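Local atomic coordinates of alcohol dehydrogenase, zinc-containing (Thermotoga maritima, PDB entry 1VJ0), a protein that binds zinc and probably works as an oxidoreductase of the zinc-containing, medium-chain alcohol dehydrogenase family. Residues 350-355 / 369-374; 101-106 / 164-169; 183-188 / 322-327. All coordinates share one frame; numbering follows the deposited sequence.

Interaction 1 of 3, residues 350-355 / 369-374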
ATOM      1  N   ILE A 350     -12.071  14.699 -29.872  1.00 27.80           N
ATOM      2  CA  ILE A 350     -13.204  15.615 -30.132  1.00 28.27           C
ATOM      3  C   ILE A 350     -13.492  15.628 -31.600  1.00 27.63           C
ATOM      4  O   ILE A 350     -12.706  16.121 -32.377  1.00 27.69           O
ATOM      5  CB  ILE A 350     -12.936  17.034 -29.589  1.00 28.97           C
ATOM      6  CG1 ILE A 350     -12.738  16.946 -28.077  1.00 29.94           C
ATOM      7  CG2 ILE A 350     -14.134  17.981 -29.964  1.00 29.60           C
ATOM      8  CD1 ILE A 350     -12.022  18.110 -27.458  1.00 29.51           C
ATOM      9  N   THR A 351     -14.596  15.013 -31.988  1.00 27.07           N
ATOM     10  CA  THR A 351     -14.927  14.897 -33.392  1.00 27.00           C
ATOM     11  C   THR A 351     -15.879  15.945 -33.859  1.00 27.03           C
ATOM     12  O   THR A 351     -15.946  16.190 -35.071  1.00 26.57           O
ATOM     13  CB  THR A 351     -15.523  13.529 -33.729  1.00 27.54           C
ATOM     14  OG1 THR A 351     -16.558  13.203 -32.809  1.00 26.72           O
ATOM     15  CG2 THR A 351     -14.476  12.429 -33.603  1.00 28.33           C
ATOM     16  N   HIS A 352     -16.617  16.559 -32.931  1.00 26.36           N
ATOM     17  CA  HIS A 352     -17.656  17.514 -33.315  1.00 26.84           C
ATOM     18  C   HIS A 352     -17.712  18.636 -32.282  1.00 26.66           C
ATOM     19  O   HIS A 352     -17.641  18.375 -31.085  1.00 26.62           O
ATOM     20  CB  HIS A 352     -18.999  16.823 -33.315  1.00 26.51           C
ATOM     21  CG  HIS A 352     -19.145  15.778 -34.384  1.00 26.50           C
ATOM     22  ND1 HIS A 352     -18.635  14.505 -34.256  1.00 25.56           N
ATOM     23  CD2 HIS A 352     -19.721  15.834 -35.608  1.00 27.09           C
ATOM     24  CE1 HIS A 352     -18.900  13.815 -35.356  1.00 26.59           C
ATOM     25  NE2 HIS A 352     -19.582  14.591 -36.181  1.00 26.07           N
ATOM     26  N   ARG A 353     -17.854  19.861 -32.747  1.00 27.44           N
ATOM     27  CA  ARG A 353     -18.121  21.007 -31.876  1.00 29.49           C
ATOM     28  C   ARG A 353     -19.357  21.693 -32.377  1.00 28.66           C
ATOM     29  O   ARG A 353     -19.397  22.100 -33.536  1.00 29.18           O
ATOM     30  CB  ARG A 353     -16.973  22.000 -31.889  1.00 30.65           C
ATOM     31  CG  ARG A 353     -15.674  21.425 -31.399  1.00 36.31           C
ATOM     32  CD  ARG A 353     -14.798  22.362 -30.579  1.00 44.26           C
ATOM     33  NE  ARG A 353     -14.865  23.735 -31.063  1.00 49.34           N
ATOM     34  CZ  ARG A 353     -15.183  24.822 -30.343  1.00 50.06           C
ATOM     35  NH1 ARG A 353     -15.462  24.739 -29.054  1.00 50.17           N
ATOM     36  NH2 ARG A 353     -15.214  26.018 -30.949  1.00 50.58           N
ATOM     37  N   LEU A 354     -20.374  21.778 -31.527  1.00 27.71           N
ATOM     38  CA  LEU A 354     -21.664  22.353 -31.917  1.00 28.93           C
ATOM     39  C   LEU A 354     -22.015  23.511 -31.025  1.00 27.05           C
ATOM     40  O   LEU A 354     -21.570  23.535 -29.904  1.00 27.64           O
ATOM     41  CB  LEU A 354     -22.778  21.315 -31.820  1.00 29.47           C
ATOM     42  CG  LEU A 354     -22.962  20.426 -33.051  1.00 30.11           C
ATOM     43  CD1 LEU A 354     -21.710  19.727 -33.463  1.00 33.16           C
ATOM     44  CD2 LEU A 354     -24.028  19.397 -32.746  1.00 30.09           C
ATOM     45  N   PRO A 355     -22.823  24.442 -31.526  1.00 26.88           N
ATOM     46  CA  PRO A 355     -23.419  25.492 -30.703  1.00 26.55           C
ATOM     47  C   PRO A 355     -24.336  24.913 -29.647  1.00 25.74           C
ATOM     48  O   PRO A 355     -25.023  23.913 -29.899  1.00 25.48           O
ATOM     49  CB  PRO A 355     -24.256  26.314 -31.687  1.00 26.06           C
ATOM     50  CG  PRO A 355     -23.937  25.876 -32.996  1.00 28.17           C
ATOM     51  CD  PRO A 355     -23.259  24.531 -32.928  1.00 27.21           C
ATOM     52  N   ARG A 369     -23.529   7.307 -32.662  1.00 35.07           N
ATOM     53  CA  ARG A 369     -22.075   7.066 -32.679  1.00 35.58           C
ATOM     54  C   ARG A 369     -21.388   7.620 -33.918  1.00 34.25           C
ATOM     55  O   ARG A 369     -20.257   7.276 -34.225  1.00 34.05           O
ATOM     56  CB  ARG A 369     -21.719   5.597 -32.432  1.00 36.05           C
ATOM     57  CG  ARG A 369     -22.191   5.094 -31.094  1.00 38.02           C
ATOM     58  CD  ARG A 369     -21.739   3.689 -30.811  1.00 40.29           C
ATOM     59  NE  ARG A 369     -21.401   3.520 -29.405  1.00 46.46           N
ATOM     60  CZ  ARG A 369     -20.501   2.652 -28.913  1.00 48.73           C
ATOM     61  NH1 ARG A 369     -19.808   1.812 -29.708  1.00 51.38           N
ATOM     62  NH2 ARG A 369     -20.299   2.624 -27.597  1.00 49.24           N
ATOM     63  N   GLU A 370     -22.055   8.541 -34.593  1.00 34.08           N
ATOM     64  CA  GLU A 370     -21.403   9.378 -35.601  1.00 33.16           C
ATOM     65  C   GLU A 370     -20.317  10.233 -34.926  1.00 32.16           C
ATOM     66  O   GLU A 370     -19.328  10.575 -35.553  1.00 30.38           O
ATOM     67  CB  GLU A 370     -22.419  10.310 -36.238  1.00 33.54           C
ATOM     68  CG  GLU A 370     -21.932  11.021 -37.490  1.00 34.61           C
ATOM     69  CD  GLU A 370     -23.063  11.690 -38.254  1.00 35.28           C
ATOM     70  OE1 GLU A 370     -24.236  11.233 -38.147  1.00 36.21           O
ATOM     71  OE2 GLU A 370     -22.783  12.695 -38.959  1.00 38.49           O
ATOM     72  N   ALA A 371     -20.530  10.621 -33.661  1.00 30.26           N
ATOM     73  CA  ALA A 371     -19.494  11.336 -32.924  1.00 30.23           C
ATOM     74  C   ALA A 371     -18.851  10.392 -31.920  1.00 30.69           C
ATOM     75  O   ALA A 371     -19.521   9.502 -31.374  1.00 30.92           O
ATOM     76  CB  ALA A 371     -20.082  12.554 -32.190  1.00 29.51           C
ATOM     77  N   LEU A 372     -17.559  10.618 -31.658  1.00 30.40           N
ATOM     78  CA  LEU A 372     -16.863   9.986 -30.552  1.00 29.76           C
ATOM     79  C   LEU A 372     -17.064  10.852 -29.295  1.00 28.90           C
ATOM     80  O   LEU A 372     -17.391  10.337 -28.228  1.00 28.11           O
ATOM     81  CB  LEU A 372     -15.373   9.817 -30.883  1.00 29.72           C
ATOM     82  CG  LEU A 372     -14.374   9.281 -29.861  1.00 31.46           C
ATOM     83  CD1 LEU A 372     -14.817   7.978 -29.320  1.00 33.45           C
ATOM     84  CD2 LEU A 372     -12.986   9.097 -30.484  1.00 31.05           C
ATOM     85  N   LYS A 373     -16.828  12.158 -29.446  1.00 28.47           N
ATOM     86  CA  LYS A 373     -17.104  13.147 -28.433  1.00 28.14           C
ATOM     87  C   LYS A 373     -17.509  14.475 -29.068  1.00 27.62           C
ATOM     88  O   LYS A 373     -16.854  14.964 -29.992  1.00 26.15           O
ATOM     89  CB  LYS A 373     -15.855  13.353 -27.532  1.00 28.12           C
ATOM     90  CG  LYS A 373     -16.116  14.139 -26.327  1.00 33.07           C
ATOM     91  CD  LYS A 373     -16.723  13.255 -25.275  1.00 37.34           C
ATOM     92  CE  LYS A 373     -17.314  14.044 -24.188  1.00 41.11           C
ATOM     93  NZ  LYS A 373     -18.081  13.078 -23.386  1.00 40.84           N
ATOM     94  N   VAL A 374     -18.610  15.025 -28.568  1.00 28.14           N
ATOM     95  CA  VAL A 374     -19.071  16.364 -28.933  1.00 28.08           C
ATOM     96  C   VAL A 374     -18.851  17.326 -27.787  1.00 27.54           C
ATOM     97  O   VAL A 374     -19.159  17.010 -26.635  1.00 27.22           O
ATOM     98  CB  VAL A 374     -20.574  16.405 -29.221  1.00 27.37           C
ATOM     99  CG1 VAL A 374     -20.990  17.841 -29.693  1.00 27.03           C
ATOM    100  CG2 VAL A 374     -20.962  15.342 -30.257  1.00 28.43           C
TER
HETATM  101  O   HOH W   1     -20.655  13.880 -38.465  1.00 43.34           O
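The imidazole of H352 meets the loop 369-374 along its ND1-CE1 side. At its edge, close to the ring plane, the carbonyl oxygen of E370 lies 3.3 Å from H352 CE1, while the methyl of A371 comes in obliquely, A371 CB being 3.2 Å from H352 ND1. A water in the ring plane bridges H352 NE2 to E370 OE2. H352 ND1 shares a hydrogen bond of 2.8 Å with T351 OG1, which helps to fix the ring's rotation from the other nitrogen. The same hydroxyl accepts from the backbone N of L372 (N to OG1 3.0 Å, 150° at the hydrogen), an approach made possible by T351 OG1 standing between its own N and carbonyl carbon (chi1 49°). An alanine in place of H352 would probably leave T351 OG1 without its side-chain mate and the bridging water without its imidazole partner, and open a gap beside A371.

The backbone bond from T351 N to K373 O is 3.0 Å long; H352 N adds a weak one to the same oxygen. H352 and V374 then form a parallel bridge, with V374 CG2 against H352 CB. Strand 352-355 thus joins strand 374-377 in parallel, helix 359-368 connecting them and packing through L365 on H352 and A371, while K373 NZ reaches away to V54 O and the zinc ligand E78.

Interaction 2 of 3, residues 101-106 / 164-169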
ATOM      1  N   GLY A 101     -12.973  36.752 -14.366  1.00 28.12           N
ATOM      2  CA  GLY A 101     -12.019  36.603 -15.466  1.00 28.12           C
ATOM      3  C   GLY A 101     -11.147  35.352 -15.385  1.00 27.69           C
ATOM      4  O   GLY A 101     -10.571  34.944 -16.411  1.00 27.92           O
ATOM      5  N   ASP A 102     -10.980  34.759 -14.194  1.00 26.66           N
ATOM      6  CA  ASP A 102     -10.237  33.505 -14.086  1.00 26.12           C
ATOM      7  C   ASP A 102     -10.867  32.377 -14.894  1.00 26.42           C
ATOM      8  O   ASP A 102     -12.090  32.233 -14.918  1.00 24.22           O
ATOM      9  CB  ASP A 102     -10.125  33.025 -12.640  1.00 26.02           C
ATOM     10  CG  ASP A 102      -9.186  33.886 -11.800  1.00 28.97           C
ATOM     11  OD1 ASP A 102      -8.378  34.654 -12.352  1.00 28.58           O
ATOM     12  OD2 ASP A 102      -9.202  33.869 -10.557  1.00 30.80           O
ATOM     13  N   LEU A 103     -10.021  31.550 -15.510  1.00 25.88           N
ATOM     14  CA  LEU A 103     -10.479  30.324 -16.180  1.00 26.29           C
ATOM     15  C   LEU A 103     -10.387  29.238 -15.167  1.00 26.36           C
ATOM     16  O   LEU A 103      -9.410  29.169 -14.405  1.00 27.33           O
ATOM     17  CB  LEU A 103      -9.638  29.997 -17.416  1.00 25.97           C
ATOM     18  CG  LEU A 103      -9.596  31.098 -18.488  1.00 27.93           C
ATOM     19  CD1 LEU A 103      -8.633  30.757 -19.589  1.00 30.26           C
ATOM     20  CD2 LEU A 103     -10.972  31.368 -19.077  1.00 28.34           C
ATOM     21  N   ILE A 104     -11.417  28.400 -15.131  1.00 26.74           N
ATOM     22  CA  ILE A 104     -11.480  27.297 -14.199  1.00 27.46           C
ATOM     23  C   ILE A 104     -12.057  26.034 -14.786  1.00 27.46           C
ATOM     24  O   ILE A 104     -12.811  26.052 -15.774  1.00 26.98           O
ATOM     25  CB  ILE A 104     -12.299  27.709 -12.928  1.00 28.51           C
ATOM     26  CG1 ILE A 104     -13.778  27.986 -13.257  1.00 27.45           C
ATOM     27  CG2 ILE A 104     -11.638  28.881 -12.277  1.00 27.14           C
ATOM     28  CD1 ILE A 104     -14.692  28.049 -11.988  1.00 28.42           C
ATOM     29  N   VAL A 105     -11.694  24.926 -14.152  1.00 27.14           N
ATOM     30  CA  VAL A 105     -12.427  23.703 -14.261  1.00 27.09           C
ATOM     31  C   VAL A 105     -12.751  23.246 -12.827  1.00 27.90           C
ATOM     32  O   VAL A 105     -12.232  23.796 -11.848  1.00 28.24           O
ATOM     33  CB  VAL A 105     -11.675  22.605 -15.038  1.00 28.09           C
ATOM     34  CG1 VAL A 105     -11.519  23.010 -16.456  1.00 31.14           C
ATOM     35  CG2 VAL A 105     -10.289  22.312 -14.416  1.00 28.29           C
ATOM     36  N   TRP A 106     -13.664  22.284 -12.713  1.00 26.63           N
ATOM     37  CA  TRP A 106     -14.153  21.890 -11.423  1.00 27.35           C
ATOM     38  C   TRP A 106     -14.605  20.455 -11.407  1.00 27.41           C
ATOM     39  O   TRP A 106     -14.959  19.849 -12.440  1.00 25.98           O
ATOM     40  CB  TRP A 106     -15.318  22.804 -10.960  1.00 26.96           C
ATOM     41  CG  TRP A 106     -16.495  22.820 -11.892  1.00 27.82           C
ATOM     42  CD1 TRP A 106     -17.607  22.021 -11.815  1.00 28.78           C
ATOM     43  CD2 TRP A 106     -16.703  23.666 -13.042  1.00 27.68           C
ATOM     44  NE1 TRP A 106     -18.469  22.311 -12.837  1.00 28.51           N
ATOM     45  CE2 TRP A 106     -17.941  23.306 -13.612  1.00 28.29           C
ATOM     46  CE3 TRP A 106     -15.966  24.675 -13.645  1.00 26.04           C
ATOM     47  CZ2 TRP A 106     -18.454  23.924 -14.750  1.00 28.15           C
ATOM     48  CZ3 TRP A 106     -16.470  25.286 -14.790  1.00 29.34           C
ATOM     49  CH2 TRP A 106     -17.709  24.904 -15.328  1.00 27.93           C
ATOM     50  N   VAL A 164      -7.054  27.421 -14.270  1.00 28.84           N
ATOM     51  CA  VAL A 164      -6.229  27.024 -15.392  1.00 28.70           C
ATOM     52  C   VAL A 164      -5.824  28.279 -16.135  1.00 29.91           C
ATOM     53  O   VAL A 164      -6.193  29.403 -15.747  1.00 29.14           O
ATOM     54  CB  VAL A 164      -6.940  26.010 -16.317  1.00 28.45           C
ATOM     55  CG1 VAL A 164      -7.221  24.707 -15.603  1.00 31.19           C
ATOM     56  CG2 VAL A 164      -8.222  26.606 -16.926  1.00 29.54           C
ATOM     57  N   SER A 165      -5.029  28.136 -17.193  1.00 31.56           N
ATOM     58  CA  SER A 165      -4.560  29.293 -17.940  1.00 32.10           C
ATOM     59  C   SER A 165      -5.055  29.302 -19.377  1.00 32.97           C
ATOM     60  O   SER A 165      -5.677  28.348 -19.843  1.00 31.98           O
ATOM     61  CB  SER A 165      -3.055  29.301 -17.965  1.00 33.05           C
ATOM     62  OG  SER A 165      -2.590  28.404 -18.953  1.00 35.54           O
ATOM     63  N   GLU A 166      -4.749  30.384 -20.091  1.00 34.55           N
ATOM     64  CA  GLU A 166      -5.143  30.500 -21.508  1.00 37.05           C
ATOM     65  C   GLU A 166      -4.339  29.548 -22.398  1.00 36.55           C
ATOM     66  O   GLU A 166      -4.656  29.400 -23.578  1.00 38.11           O
ATOM     67  CB  GLU A 166      -4.988  31.935 -21.991  1.00 37.07           C
ATOM     68  CG  GLU A 166      -5.764  32.897 -21.109  1.00 41.04           C
ATOM     69  CD  GLU A 166      -5.726  34.330 -21.564  1.00 42.41           C
ATOM     70  OE1 GLU A 166      -4.617  34.866 -21.850  1.00 50.95           O
ATOM     71  OE2 GLU A 166      -6.832  34.928 -21.607  1.00 52.97           O
ATOM     72  N   LYS A 167      -3.305  28.921 -21.842  1.00 35.51           N
ATOM     73  CA  LYS A 167      -2.540  27.895 -22.569  1.00 35.30           C
ATOM     74  C   LYS A 167      -3.126  26.484 -22.430  1.00 34.45           C
ATOM     75  O   LYS A 167      -2.610  25.548 -23.012  1.00 34.34           O
ATOM     76  CB  LYS A 167      -1.126  27.861 -22.044  1.00 35.20           C
ATOM     77  CG  LYS A 167      -0.388  29.154 -22.251  1.00 37.50           C
ATOM     78  N   ASP A 168      -4.164  26.337 -21.608  1.00 31.85           N
ATOM     79  CA  ASP A 168      -4.843  25.054 -21.433  1.00 31.72           C
ATOM     80  C   ASP A 168      -5.955  24.910 -22.448  1.00 30.58           C
ATOM     81  O   ASP A 168      -6.607  25.888 -22.796  1.00 30.02           O
ATOM     82  CB  ASP A 168      -5.400  24.926 -20.010  1.00 30.72           C
ATOM     83  CG  ASP A 168      -4.301  24.819 -19.000  1.00 32.42           C
ATOM     84  OD1 ASP A 168      -3.609  23.780 -18.983  1.00 30.34           O
ATOM     85  OD2 ASP A 168      -4.023  25.742 -18.226  1.00 31.73           O
ATOM     86  N   ASP A 169      -6.167  23.683 -22.902  1.00 29.53           N
ATOM     87  CA  ASP A 169      -7.203  23.384 -23.866  1.00 30.15           C
ATOM     88  C   ASP A 169      -8.499  23.053 -23.097  1.00 29.70           C
ATOM     89  O   ASP A 169      -8.682  21.965 -22.585  1.00 29.11           O
ATOM     90  CB  ASP A 169      -6.742  22.257 -24.799  1.00 29.44           C
ATOM     91  CG  ASP A 169      -7.684  22.032 -25.963  1.00 32.13           C
ATOM     92  OD1 ASP A 169      -8.910  22.109 -25.806  1.00 34.23           O
ATOM     93  OD2 ASP A 169      -7.284  21.716 -27.080  1.00 34.54           O
TER
HETATM   94  O   HOH W   2      -7.208  31.777 -14.888  0.50 18.08           O
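V164 N donates to L103 O across the contact (2.9 Å, 169° at the hydrogen), a nearly straight bond. A water completes the join: it accepts from L103 N at 2.9 Å and donates to V164 O, bridging the two backbones beside the direct bond.

Next to this polar seam, the side chains of L103 and V164 lie on the same side of the sheet. The closest approach there is L103 CB to V164 CG2, 3.7 Å. With L103 CG anti to its carbonyl carbon (chi1 -58°) and the chain extended beyond it, CD1 reaches past V164 to the turn, where it rests 3.9 Å from E166 CG and also touches the carbonyl of S165. The other V164 methyl, CG1, meets V105 CG2 at 4.1 Å, the two side chains crossing at about a right angle.

The type I turn from S165 to D168 is held by its own polar groups. D168 OD2 accepts from S165 N (2.8 Å) on its anti lone pair, and from S165 OG, which comes from above the carboxylate plane. S165 OG in turn accepts from K167 N, an ST turn. D169 follows as N-cap of helix 170-188, whose L170 and L173 pack on V164.

Between 101-106 and 164-169 there is thus one direct bond and one bridging water; V105 pairs further back with L162 of strand 161-164. The chemistry implies a largely aliphatic patch with a single water linking L103 N and V164 O beside it, while the carboxylate of D168 helps to hold the turn that leads into the helix.

Interaction 3 of 3, residues 183-188 / 322-327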
ATOM      1  N   ALA A 183     -11.134   6.836 -15.707  1.00 29.27           N
ATOM      2  CA  ALA A 183      -9.977   6.051 -16.137  1.00 29.55           C
ATOM      3  C   ALA A 183      -8.781   6.233 -15.159  1.00 29.10           C
ATOM      4  O   ALA A 183      -8.122   5.278 -14.778  1.00 28.98           O
ATOM      5  CB  ALA A 183      -9.574   6.426 -17.596  1.00 29.40           C
ATOM      6  N   TYR A 184      -8.515   7.467 -14.731  1.00 28.93           N
ATOM      7  CA  TYR A 184      -7.473   7.683 -13.741  1.00 27.63           C
ATOM      8  C   TYR A 184      -7.727   6.873 -12.475  1.00 27.01           C
ATOM      9  O   TYR A 184      -6.826   6.175 -11.968  1.00 26.08           O
ATOM     10  CB  TYR A 184      -7.156   9.192 -13.462  1.00 27.30           C
ATOM     11  CG  TYR A 184      -5.985   9.182 -12.541  1.00 27.26           C
ATOM     12  CD1 TYR A 184      -4.724   8.931 -13.027  1.00 29.51           C
ATOM     13  CD2 TYR A 184      -6.163   9.248 -11.174  1.00 26.26           C
ATOM     14  CE1 TYR A 184      -3.652   8.764 -12.178  1.00 29.87           C
ATOM     15  CE2 TYR A 184      -5.084   9.101 -10.308  1.00 27.78           C
ATOM     16  CZ  TYR A 184      -3.850   8.850 -10.816  1.00 28.80           C
ATOM     17  OH  TYR A 184      -2.809   8.669  -9.942  1.00 32.01           O
ATOM     18  N   HIS A 185      -8.929   6.959 -11.928  1.00 26.31           N
ATOM     19  CA  HIS A 185      -9.306   6.213 -10.748  1.00 26.91           C
ATOM     20  C   HIS A 185      -8.909   4.735 -10.944  1.00 27.21           C
ATOM     21  O   HIS A 185      -8.345   4.056 -10.058  1.00 25.25           O
ATOM     22  CB  HIS A 185     -10.839   6.384 -10.527  1.00 26.45           C
ATOM     23  CG  HIS A 185     -11.387   5.692  -9.316  1.00 25.84           C
ATOM     24  ND1 HIS A 185     -12.700   5.847  -8.905  1.00 25.35           N
ATOM     25  CD2 HIS A 185     -10.796   4.918  -8.384  1.00 26.21           C
ATOM     26  CE1 HIS A 185     -12.900   5.135  -7.809  1.00 28.42           C
ATOM     27  NE2 HIS A 185     -11.752   4.572  -7.458  1.00 24.66           N
ATOM     28  N   ALA A 186      -9.213   4.213 -12.116  1.00 28.02           N
ATOM     29  CA  ALA A 186      -8.973   2.809 -12.383  1.00 28.42           C
ATOM     30  C   ALA A 186      -7.540   2.405 -12.291  1.00 29.24           C
ATOM     31  O   ALA A 186      -7.226   1.311 -11.828  1.00 30.52           O
ATOM     32  CB  ALA A 186      -9.461   2.478 -13.758  1.00 30.17           C
ATOM     33  N   PHE A 187      -6.670   3.261 -12.807  1.00 28.66           N
ATOM     34  CA  PHE A 187      -5.220   3.074 -12.754  1.00 28.89           C
ATOM     35  C   PHE A 187      -4.652   3.336 -11.381  1.00 29.88           C
ATOM     36  O   PHE A 187      -3.731   2.614 -10.939  1.00 30.15           O
ATOM     37  CB  PHE A 187      -4.554   3.944 -13.816  1.00 28.69           C
ATOM     38  CG  PHE A 187      -4.643   3.362 -15.204  1.00 28.08           C
ATOM     39  CD1 PHE A 187      -5.740   3.607 -16.013  1.00 28.52           C
ATOM     40  CD2 PHE A 187      -3.590   2.580 -15.718  1.00 30.85           C
ATOM     41  CE1 PHE A 187      -5.828   3.043 -17.298  1.00 30.55           C
ATOM     42  CE2 PHE A 187      -3.647   2.039 -16.988  1.00 30.05           C
ATOM     43  CZ  PHE A 187      -4.821   2.256 -17.786  1.00 29.81           C
ATOM     44  N   ASP A 188      -5.228   4.298 -10.672  1.00 28.89           N
ATOM     45  CA  ASP A 188      -4.762   4.679  -9.337  1.00 29.97           C
ATOM     46  C   ASP A 188      -4.985   3.549  -8.346  1.00 30.67           C
ATOM     47  O   ASP A 188      -4.303   3.486  -7.340  1.00 30.62           O
ATOM     48  CB  ASP A 188      -5.533   5.905  -8.858  1.00 29.00           C
ATOM     49  CG  ASP A 188      -4.891   6.595  -7.713  1.00 30.91           C
ATOM     50  OD1 ASP A 188      -3.714   7.027  -7.828  1.00 28.78           O
ATOM     51  OD2 ASP A 188      -5.535   6.799  -6.661  1.00 31.69           O
ATOM     52  N   LYS A 322     -11.427  -5.327  -9.448  1.00 27.88           N
ATOM     53  CA  LYS A 322     -11.723  -4.131  -8.669  1.00 28.60           C
ATOM     54  C   LYS A 322     -12.713  -3.283  -9.439  1.00 28.37           C
ATOM     55  O   LYS A 322     -12.366  -2.797 -10.495  1.00 27.40           O
ATOM     56  CB  LYS A 322     -10.425  -3.339  -8.472  1.00 30.62           C
ATOM     57  CG  LYS A 322     -10.544  -1.989  -7.798  1.00 33.98           C
ATOM     58  CD  LYS A 322     -10.798  -2.156  -6.316  1.00 36.45           C
ATOM     59  CE  LYS A 322     -11.584  -1.015  -5.735  1.00 39.80           C
ATOM     60  NZ  LYS A 322     -12.170  -1.347  -4.376  1.00 39.79           N
ATOM     61  N   GLY A 323     -13.939  -3.097  -8.927  1.00 26.81           N
ATOM     62  CA  GLY A 323     -14.874  -2.223  -9.608  1.00 27.67           C
ATOM     63  C   GLY A 323     -14.527  -0.769  -9.325  1.00 27.65           C
ATOM     64  O   GLY A 323     -14.073  -0.436  -8.216  1.00 26.77           O
ATOM     65  N   ILE A 324     -14.781   0.102 -10.305  1.00 27.00           N
ATOM     66  CA  ILE A 324     -14.434   1.518 -10.237  1.00 27.04           C
ATOM     67  C   ILE A 324     -15.699   2.391 -10.368  1.00 29.57           C
ATOM     68  O   ILE A 324     -16.399   2.348 -11.401  1.00 28.51           O
ATOM     69  CB  ILE A 324     -13.394   1.897 -11.348  1.00 27.94           C
ATOM     70  CG1 ILE A 324     -12.196   0.973 -11.304  1.00 27.17           C
ATOM     71  CG2 ILE A 324     -13.023   3.384 -11.248  1.00 26.64           C
ATOM     72  CD1 ILE A 324     -11.392   1.021 -10.049  1.00 30.04           C
ATOM     73  N   TRP A 325     -16.018   3.119  -9.302  1.00 29.16           N
ATOM     74  CA  TRP A 325     -17.150   4.007  -9.289  1.00 29.61           C
ATOM     75  C   TRP A 325     -16.664   5.473  -9.362  1.00 28.88           C
ATOM     76  O   TRP A 325     -16.022   5.957  -8.424  1.00 29.09           O
ATOM     77  CB  TRP A 325     -18.006   3.808  -8.029  1.00 29.95           C
ATOM     78  CG  TRP A 325     -19.230   4.659  -8.086  1.00 30.26           C
ATOM     79  CD1 TRP A 325     -19.587   5.689  -7.254  1.00 30.40           C
ATOM     80  CD2 TRP A 325     -20.241   4.552  -9.048  1.00 31.05           C
ATOM     81  NE1 TRP A 325     -20.779   6.228  -7.661  1.00 32.78           N
ATOM     82  CE2 TRP A 325     -21.208   5.541  -8.763  1.00 31.24           C
ATOM     83  CE3 TRP A 325     -20.455   3.682 -10.137  1.00 31.39           C
ATOM     84  CZ2 TRP A 325     -22.350   5.722  -9.537  1.00 33.50           C
ATOM     85  CZ3 TRP A 325     -21.582   3.880 -10.934  1.00 33.28           C
ATOM     86  CH2 TRP A 325     -22.527   4.888 -10.610  1.00 32.49           C
ATOM     87  N   VAL A 326     -17.045   6.157 -10.439  1.00 26.48           N
ATOM     88  CA  VAL A 326     -16.770   7.581 -10.639  1.00 26.22           C
ATOM     89  C   VAL A 326     -15.336   7.980 -10.186  1.00 25.45           C
ATOM     90  O   VAL A 326     -14.371   7.284 -10.548  1.00 25.52           O
ATOM     91  CB  VAL A 326     -17.954   8.502 -10.128  1.00 26.24           C
ATOM     92  CG1 VAL A 326     -19.277   8.057 -10.795  1.00 27.55           C
ATOM     93  CG2 VAL A 326     -18.081   8.498  -8.665  1.00 28.03           C
ATOM     94  N   SER A 327     -15.185   9.121  -9.541  1.00 25.39           N
ATOM     95  CA  SER A 327     -13.883   9.632  -9.169  1.00 26.82           C
ATOM     96  C   SER A 327     -14.110  10.689  -8.141  1.00 27.06           C
ATOM     97  O   SER A 327     -15.241  11.147  -7.944  1.00 26.17           O
ATOM     98  CB  SER A 327     -13.211  10.246 -10.382  1.00 27.19           C
ATOM     99  OG  SER A 327     -14.078  11.171 -10.989  1.00 26.25           O
TER
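The side chains of H185 and I324 run alongside one another in opposing senses, and a methyl branch of the isoleucine lies over one face of the imidazole. I324 CG2 is 3.6 Å from the ring centroid and 23° off the ring normal, a CH-pi contact displaced toward the ND1-CG rim. The polar partners come at the ring's edge instead. H185 ND1 donates to V326 O (2.7 Å, 165° at the hydrogen), with the oxygen only 3° out of the imidazole plane; seen from the acceptor, the donor stands well above the carbonyl plane. W325 O also lies in the ring plane, 3.3 Å from H185 CE1. H185 CG is anti to the backbone N (chi1 -179°), which carries the ring off the helix toward the loop and sets ND1 against V326 O.

The other branch of I324 serves the next residue of the helix. I324 CG1 packs 4.0 Å from A186 CB, and I324 CD1 lies 3.8 Å from A186 CA; the small alanine lets the isoleucine come close to the helix backbone. I324 thus straddles H185 and A186, one branch to each.

H331 stacks with the H185 ring. A second subunit adds to the surroundings: its N318 packs on H185 and hydrogen-bonds W325 N, and K322 pairs with one of its strands, carrying the sheet across the interface.

Because ND1 is the donor to V326 O, that nitrogen carries a hydrogen. In this buried contact the imidazole therefore combines a directional bond at its edge with apolar packing over its face, fixing the loop after strand 320-323 to helix 170-188.

Along the chain the contacts overlap nowhere: interaction 2 closes before interaction 3 opens, and interaction 3 closes before interaction 1 opens. Their centres lie 22 to 25 Å apart and none touches another, although nearest atoms of interactions 1 and 2 come within about 5 Å. Those two reach the same mixed sheet, which includes strands of the GroES-like domain, whereas interaction 3 lies at strand 320-323, outermost on its side of the parallel Rossmann-type sheet within this chain, where the sheet continues into a second subunit. Helix 170-188 relates all three: it starts directly after 164-169, packs on I350, carries the zinc ligand C178, and ends in 183-188. Strands 352-355 and 374-377 return to the mixed sheet after the Rossmann-type sheet is complete.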